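Local structure of alkane monooxygenase (Geobacillus thermodenitrificans, 3B9O) at residues M87-S90 with A91-Y94; R117-S120 with T121-H124; E166-Y169 with K170-G174; C214-S217 with P218-P222. The protein belongs to the luciferase-like monooxygenase family, has a TIM-barrel fold and carries a bound flavin mononucleotide. One frame throughout, in Å; residues are numbered along the deposited sequence.

In the fold
All four contacts are local, and they follow one another along the chain on elements outside the parallel sheet of the TIM barrel. Distances here run between centres. Contact 1 lies on helix 89-94 and contact 2 on helix 112-125, about 12 Å apart; I89 and L122 pack together where they meet. Contact 3 belongs to helix 154-174, about 13 Å from contact 2, where W172 lies against M119 and S120. Contact 4, in the loop leading to strand 223-227, is about 7 Å from contact 2 and 10 Å from contact 3, and polar bonds tie this loop to helices 112-125 and 154-174. Contact 1, about 24 Å from contact 3, does not touch it.

Contact 1: residues M87-S90 with A91-Y94; sequences MLIS and AMAY
On helix 89-94, M92 folds its thioether back over the turn before it and touches both L88 and I89. CG of M92 stands beside the backbone N (chi1 -67°), and a bend at chi3 brings the terminal methyl round: CE lies 3.7 Å from CB of L88 and equally near to CD1 of I89. The methionine thus bridges two neighbouring side chains, meeting that of I89 at a slant.

Backbone bonds hold the same turns. A93 N gives a short bond of 2.8 Å to I89 O, nearly in line with the carbonyl, while Y94 N reaches S90 O at 2.9 Å. The bond from M92 N to L88 O is weak, at 3.4 Å. CB of A93 also rests close to the carbonyl of I89, 3.4 Å from its oxygen, and CB of Y94 lies against the oxygen of S90.

Further along, the carbonyl oxygens of M92 and A93 accept hydrogen bonds from the side chains of T96 and R129. The apolar flanks settle between W39 and A43 of helix 36-48 on one hand and L54, L56, F101 and V103 of two barrel strands on the other. On this buried flank L88, I89 and M92 meet through methyl and methylene groups, so their cohesion is mainly van der Waals, while helical bonds, together with T96 and R129, serve the backbone.

Contact 2: residues R117-S120 with T121-H124; sequences RRMS and TLDH
T121 turns its hydroxyl back onto the carbonyl of R117, one helical turn earlier, and OG1 donates to R117 O at 2.7 Å. This follows from chi1 of -61°, which sets OG1 beside the backbone N of T121. That nitrogen bonds to the same oxygen at 2.9 Å, and the two donors approach from opposite faces of the carbonyl plane, the hydroxyl 36° out of it. R117 O is therefore gripped twice. The side chain of R117 starts out next to that of T121 and points the same way, before bending at chi3.

On the buried flank M119 doubles back on itself, with bends at chi2 and chi3, and its methyl CE comes to 3.8 Å from CD1 of L122; the two side chains approach at a slant. H124 leans toward the preceding turn: CD2 lies 3.2 Å from S120 O, obliquely to the imidazole, and its NE2 is bonded to the carbonyl of E215. The hydroxyl of S120 pairs with NE2 of H212. D123 swings its carboxylate away from the turn (chi1 -163°), where OD2 meets S217 OG and Q219 N.

L122 rests on I130 of strand 130-135, M119 packs on W172, and S120, D123 and H124 bond to the loop before strand 223-227. All belong to helix 112-125, the crossover helix of the beta-alpha-beta unit formed with strands 100-106 and 130-135.

Contact 3: residues E166-Y169 with K170-G174; sequences EVCY and KLWEG
K170 NZ is gripped by two groups, OE1 of E166 and ND1 of H201. The salt bridge to E166 measures 3.0 Å from NZ to OE1, and the ammonium stands well above the carboxylate plane, 52° out of it. Both side chains are extended beyond CG and run side by side in the same direction, so CE of K170 also passes CG of E166. The double hold would restrict the swing of the lysine.

Two residues after E166, C168 supplies a second pairing. Its CB sits over the six-membered ring of W172, 3.6 Å from the centroid and 21° off the normal, a CH-pi contact. SG lies above the same face, farther out at 4.5 Å from the centroid, a sulfur-aromatic contact. The carbonyl oxygen of C168 stands over a face of the indole, offset toward the rim, and accepts the backbone N of W172 at 2.8 Å, nearly in line with the C=O bond. Beside these, CG1 of V167 meets CD1 of L171 at 3.9 Å, the two side chains again parallel in direction.

NE1 of W172 bonds to A116 O, and E173 OE1 to T221 OG1, while E173 OE2 forms a salt bridge with R434. The end of helix 154-174 thus lies with V167, L171 and W172 against helix 112-125, with E166 and V167 against strand 201-202, and with Y169 and K170 touching the chain's C-terminal residues A430 and Y433.

Contact 4: residues C214-S217 with P218-P222; sequences CEPS and PQRTP
P216 lays its ring over one face of the R220 guanidinium, the close-packed half of this contact. CB of the proline stands 3.7 Å above the plane, over its centre, and CG approaches NH2 of R220 to 3.5 Å. The arginine reaches this place because its chain runs straight from CG to NE, beside the proline and pointing the same way. Its plane is further fixed by polar partners: NH2 forms a salt bridge with D178 and a bond to the carbonyl of W176, and NH1 bonds to W172 O. Such multiple hold would favour a charged, well-ordered guanidinium.

The chain reverses between these two residues. S217 O accepts a weak bond from R220 N, 3.2 Å long with an N-H...O angle of 132°, across P218 and Q219, whose backbone angles fit a type I beta turn. At the start of the turn CB of S217 presses on CD of P218 at 3.3 Å, tighter than usual.

In contrast to the close proline-guanidinium packing, a second link runs through solvent. A single water donates to S217 OG at 2.8 Å and to R220 O at 2.6 Å, bridging the two. The serine holds OG out toward this water with chi1 of 63°, and OG also bonds to OD2 of D123 on helix 112-125.

Here the loop before strand 223-227 is wedged between helices: S217 and P218 touch helix 112-125, R220 and P222 lie on helix 154-174, and Q219 rests on helix 412-417.

Contact 1: residues M87-S90 with A91-Y94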
# COMPACT_ATOMS: atom_id res chain seq x y z
N MET A 87 -3.79 13.11 5.63
CA MET A 87 -4.84 14.15 5.80
C MET A 87 -6.29 13.70 5.42
O MET A 87 -7.26 14.22 5.91
CB MET A 87 -4.43 15.45 5.05
CG MET A 87 -3.12 16.12 5.57
SD MET A 87 -3.27 16.50 7.34
CE MET A 87 -1.93 15.60 8.02
N LEU A 88 -6.38 12.70 4.55
CA LEU A 88 -7.64 12.17 4.00
C LEU A 88 -8.38 11.31 4.98
O LEU A 88 -9.59 11.13 4.85
CB LEU A 88 -7.33 11.32 2.74
CG LEU A 88 -6.70 12.04 1.53
CD1 LEU A 88 -6.26 10.98 0.50
CD2 LEU A 88 -7.64 13.14 0.97
N ILE A 89 -7.65 10.72 5.91
CA ILE A 89 -8.16 9.54 6.59
C ILE A 89 -9.35 9.83 7.47
O ILE A 89 -10.34 9.06 7.42
CB ILE A 89 -7.04 8.76 7.36
CG1 ILE A 89 -5.87 8.37 6.39
CG2 ILE A 89 -7.62 7.51 8.02
CD1 ILE A 89 -6.34 7.56 5.12
N SER A 90 -9.29 10.88 8.27
CA SER A 90 -10.38 11.05 9.24
C SER A 90 -11.76 11.20 8.55
O SER A 90 -12.75 10.63 9.04
CB SER A 90 -10.13 12.14 10.27
OG SER A 90 -10.02 13.44 9.69
N ALA A 91 -11.83 12.00 7.48
CA ALA A 91 -13.13 12.20 6.75
C ALA A 91 -13.66 10.87 6.21
O ALA A 91 -14.87 10.60 6.31
CB ALA A 91 -13.00 13.17 5.63
N MET A 92 -12.76 10.07 5.63
CA MET A 92 -13.15 8.78 5.04
C MET A 92 -13.58 7.79 6.12
O MET A 92 -14.54 7.06 5.91
CB MET A 92 -12.05 8.21 4.16
CG MET A 92 -11.77 9.01 2.89
SD MET A 92 -10.63 8.21 1.75
CE MET A 92 -9.19 8.11 2.81
N ALA A 93 -12.86 7.78 7.25
CA ALA A 93 -13.22 6.97 8.39
C ALA A 93 -14.57 7.40 8.94
O ALA A 93 -15.35 6.55 9.41
CB ALA A 93 -12.12 7.06 9.49
N TYR A 94 -14.86 8.71 8.90
CA TYR A 94 -16.13 9.24 9.46
C TYR A 94 -17.34 8.66 8.72
O TYR A 94 -18.31 8.30 9.38
CB TYR A 94 -16.20 10.79 9.46
CG TYR A 94 -17.55 11.37 9.90
CD1 TYR A 94 -17.99 11.28 11.23
CD2 TYR A 94 -18.39 12.00 8.98
CE1 TYR A 94 -19.25 11.81 11.63
CE2 TYR A 94 -19.62 12.55 9.35
CZ TYR A 94 -20.06 12.44 10.68
OH TYR A 94 -21.29 12.98 11.05

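Contact 2: residues R117-S120 with T121-H124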
# COMPACT_ATOMS: atom_id res chain seq x y z
N ARG A 117 2.97 9.01 16.98
CA ARG A 117 1.80 9.73 17.47
C ARG A 117 0.73 9.84 16.36
O ARG A 117 -0.44 9.67 16.65
CB ARG A 117 2.13 11.13 17.98
CG ARG A 117 0.86 11.88 18.52
CD ARG A 117 1.17 13.18 19.20
NE ARG A 117 1.40 14.21 18.20
CZ ARG A 117 1.23 15.50 18.40
NH1 ARG A 117 0.87 15.95 19.61
NH2 ARG A 117 1.46 16.35 17.41
N ARG A 118 1.13 10.14 15.13
CA ARG A 118 0.17 10.22 14.00
C ARG A 118 -0.61 8.91 13.80
O ARG A 118 -1.84 8.92 13.62
CB ARG A 118 0.84 10.62 12.66
CG ARG A 118 1.20 12.13 12.54
CD ARG A 118 1.63 12.44 11.12
NE ARG A 118 2.16 13.81 11.10
CZ ARG A 118 3.42 14.14 11.37
NH1 ARG A 118 4.33 13.20 11.64
NH2 ARG A 118 3.76 15.42 11.34
N MET A 119 0.12 7.79 13.79
CA MET A 119 -0.48 6.46 13.59
C MET A 119 -1.33 6.05 14.78
O MET A 119 -2.40 5.46 14.60
CB MET A 119 0.59 5.40 13.32
CG MET A 119 1.34 5.60 12.00
SD MET A 119 0.24 5.70 10.57
CE MET A 119 0.15 7.40 10.32
N SER A 120 -0.86 6.32 15.99
CA SER A 120 -1.70 6.06 17.18
C SER A 120 -3.01 6.87 17.12
O SER A 120 -4.07 6.37 17.49
CB SER A 120 -0.96 6.36 18.48
OG SER A 120 0.05 5.37 18.76
N THR A 121 -2.90 8.11 16.64
CA THR A 121 -4.05 9.01 16.53
C THR A 121 -5.07 8.44 15.53
O THR A 121 -6.26 8.34 15.86
CB THR A 121 -3.62 10.47 16.13
OG1 THR A 121 -2.77 11.00 17.15
CG2 THR A 121 -4.87 11.38 15.97
N LEU A 122 -4.61 8.02 14.36
CA LEU A 122 -5.51 7.40 13.39
C LEU A 122 -6.04 6.07 13.89
O LEU A 122 -7.18 5.75 13.62
CB LEU A 122 -4.87 7.24 12.02
CG LEU A 122 -4.41 8.55 11.34
CD1 LEU A 122 -3.56 8.27 10.06
CD2 LEU A 122 -5.64 9.48 11.03
N ASP A 123 -5.22 5.29 14.60
CA ASP A 123 -5.72 4.04 15.16
C ASP A 123 -6.90 4.27 16.14
O ASP A 123 -7.85 3.47 16.16
CB ASP A 123 -4.60 3.22 15.84
CG ASP A 123 -5.01 1.75 16.05
OD1 ASP A 123 -5.51 1.20 15.07
OD2 ASP A 123 -4.78 1.15 17.14
N HIS A 124 -6.80 5.31 16.97
CA HIS A 124 -7.95 5.76 17.80
C HIS A 124 -9.11 6.27 16.93
O HIS A 124 -10.26 5.78 17.07
CB HIS A 124 -7.53 6.90 18.76
CG HIS A 124 -6.73 6.44 19.94
ND1 HIS A 124 -7.22 5.54 20.86
CD2 HIS A 124 -5.47 6.74 20.34
CE1 HIS A 124 -6.30 5.30 21.78
NE2 HIS A 124 -5.21 5.99 21.47

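Contact 3: residues E166-Y169 with K170-G174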
# COMPACT_ATOMS: atom_id res chain seq x y z
N GLU A 166 11.66 -0.55 14.95
CA GLU A 166 12.04 -0.90 16.33
C GLU A 166 11.46 0.16 17.27
O GLU A 166 10.81 -0.16 18.27
CB GLU A 166 13.60 -0.96 16.49
CG GLU A 166 14.10 -1.70 17.76
CD GLU A 166 15.66 -1.63 18.09
OE1 GLU A 166 15.98 -2.01 19.26
OE2 GLU A 166 16.54 -1.20 17.25
N VAL A 167 11.72 1.43 16.92
CA VAL A 167 11.27 2.61 17.70
C VAL A 167 9.75 2.68 17.80
O VAL A 167 9.21 2.82 18.90
CB VAL A 167 11.81 3.96 17.09
CG1 VAL A 167 11.22 5.16 17.80
CG2 VAL A 167 13.38 4.01 17.14
N CYS A 168 9.07 2.54 16.65
CA CYS A 168 7.61 2.56 16.62
C CYS A 168 7.02 1.41 17.42
O CYS A 168 6.14 1.62 18.28
CB CYS A 168 7.10 2.57 15.15
SG CYS A 168 7.53 4.15 14.36
N TYR A 169 7.55 0.19 17.22
CA TYR A 169 7.08 -0.96 18.04
C TYR A 169 7.22 -0.70 19.55
O TYR A 169 6.29 -0.96 20.31
CB TYR A 169 7.85 -2.26 17.73
CG TYR A 169 7.74 -2.83 16.33
CD1 TYR A 169 8.80 -3.58 15.80
CD2 TYR A 169 6.59 -2.64 15.53
CE1 TYR A 169 8.75 -4.14 14.53
CE2 TYR A 169 6.51 -3.22 14.23
CZ TYR A 169 7.61 -3.95 13.75
OH TYR A 169 7.56 -4.52 12.50
N LYS A 170 8.38 -0.19 19.99
CA LYS A 170 8.55 0.12 21.44
C LYS A 170 7.52 1.13 21.94
O LYS A 170 6.89 0.91 22.95
CB LYS A 170 9.95 0.63 21.73
CG LYS A 170 11.04 -0.47 21.60
CD LYS A 170 12.43 0.19 21.50
CE LYS A 170 13.44 -0.93 21.30
NZ LYS A 170 14.81 -0.48 21.55
N LEU A 171 7.35 2.23 21.22
CA LEU A 171 6.29 3.22 21.52
C LEU A 171 4.87 2.64 21.58
O LEU A 171 4.11 2.83 22.54
CB LEU A 171 6.37 4.41 20.52
CG LEU A 171 7.68 5.22 20.56
CD1 LEU A 171 7.77 6.20 19.39
CD2 LEU A 171 7.85 5.97 21.94
N TRP A 172 4.52 1.91 20.54
CA TRP A 172 3.16 1.41 20.38
C TRP A 172 2.77 0.26 21.30
O TRP A 172 1.62 0.18 21.68
CB TRP A 172 2.95 0.98 18.93
CG TRP A 172 2.89 2.11 17.95
CD1 TRP A 172 2.41 3.36 18.18
CD2 TRP A 172 3.24 2.05 16.56
NE1 TRP A 172 2.48 4.11 17.02
CE2 TRP A 172 2.96 3.32 16.01
CE3 TRP A 172 3.78 1.04 15.72
CZ2 TRP A 172 3.24 3.64 14.67
CZ3 TRP A 172 4.04 1.34 14.40
CH2 TRP A 172 3.77 2.63 13.87
N GLU A 173 3.72 -0.63 21.59
CA GLU A 173 3.48 -1.90 22.27
C GLU A 173 3.98 -1.88 23.70
O GLU A 173 3.41 -2.55 24.56
CB GLU A 173 4.20 -3.06 21.57
CG GLU A 173 3.77 -3.33 20.09
CD GLU A 173 2.35 -3.88 20.00
OE1 GLU A 173 1.69 -3.60 19.00
OE2 GLU A 173 1.93 -4.58 20.93
N GLY A 174 5.05 -1.15 23.94
CA GLY A 174 5.74 -1.27 25.25
C GLY A 174 5.69 -0.08 26.21
O GLY A 174 5.91 -0.21 27.43

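Contact 4: residues C214-S217 with P218-P222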
# COMPACT_ATOMS: atom_id res chain seq x y z
N CYS A 214 0.87 8.84 23.35
CA CYS A 214 -0.50 8.35 23.19
C CYS A 214 -0.82 7.12 24.05
O CYS A 214 0.05 6.27 24.35
CB CYS A 214 -0.79 8.03 21.70
SG CYS A 214 -0.16 9.23 20.55
N GLU A 215 -2.07 7.02 24.45
CA GLU A 215 -2.53 5.87 25.22
C GLU A 215 -2.77 4.71 24.26
O GLU A 215 -2.93 4.96 23.05
CB GLU A 215 -3.78 6.21 26.00
CG GLU A 215 -5.10 6.34 25.14
CD GLU A 215 -6.27 6.74 26.02
OE1 GLU A 215 -6.90 5.80 26.56
OE2 GLU A 215 -6.55 7.98 26.19
N PRO A 216 -2.78 3.45 24.79
CA PRO A 216 -3.07 2.27 23.94
C PRO A 216 -4.36 2.41 23.09
O PRO A 216 -5.44 2.80 23.60
CB PRO A 216 -3.15 1.10 24.93
CG PRO A 216 -2.27 1.52 26.09
CD PRO A 216 -2.44 3.06 26.18
N SER A 217 -4.21 2.11 21.80
CA SER A 217 -5.31 2.23 20.84
C SER A 217 -5.71 0.79 20.48
O SER A 217 -4.99 -0.15 20.92
CB SER A 217 -4.82 3.03 19.65
OG SER A 217 -3.77 2.31 18.99
N PRO A 218 -6.84 0.58 19.73
CA PRO A 218 -7.36 -0.79 19.50
C PRO A 218 -6.35 -1.81 18.95
O PRO A 218 -6.26 -2.90 19.47
CB PRO A 218 -8.54 -0.55 18.53
CG PRO A 218 -9.04 0.79 18.97
CD PRO A 218 -7.75 1.57 19.08
N GLN A 219 -5.60 -1.44 17.92
CA GLN A 219 -4.59 -2.31 17.33
C GLN A 219 -3.20 -2.16 17.93
O GLN A 219 -2.33 -3.03 17.69
CB GLN A 219 -4.48 -2.01 15.84
CG GLN A 219 -5.72 -2.38 15.06
CD GLN A 219 -5.55 -2.22 13.56
OE1 GLN A 219 -5.30 -1.13 13.06
NE2 GLN A 219 -5.76 -3.28 12.85
N ARG A 220 -2.98 -1.03 18.60
CA ARG A 220 -1.68 -0.51 19.04
C ARG A 220 -0.74 -0.23 17.87
O ARG A 220 -0.54 0.93 17.54
CB ARG A 220 -1.00 -1.37 20.14
CG ARG A 220 -1.66 -1.33 21.56
CD ARG A 220 -0.74 -2.23 22.42
NE ARG A 220 -0.98 -2.22 23.86
CZ ARG A 220 -0.36 -1.42 24.72
NH1 ARG A 220 0.50 -0.51 24.29
NH2 ARG A 220 -0.62 -1.52 26.02
N THR A 221 -0.14 -1.27 17.27
CA THR A 221 0.64 -1.13 16.03
C THR A 221 -0.35 -1.24 14.84
O THR A 221 -1.17 -2.17 14.79
CB THR A 221 1.75 -2.21 15.94
OG1 THR A 221 2.64 -2.06 17.06
CG2 THR A 221 2.50 -2.16 14.62
N PRO A 222 -0.27 -0.30 13.87
CA PRO A 222 -1.12 -0.43 12.64
C PRO A 222 -0.78 -1.76 11.93
O PRO A 222 0.34 -2.29 12.10
CB PRO A 222 -0.67 0.74 11.76
CG PRO A 222 -0.05 1.73 12.70
CD PRO A 222 0.59 0.89 13.81
O HOH W 1 -1.10 3.04 18.99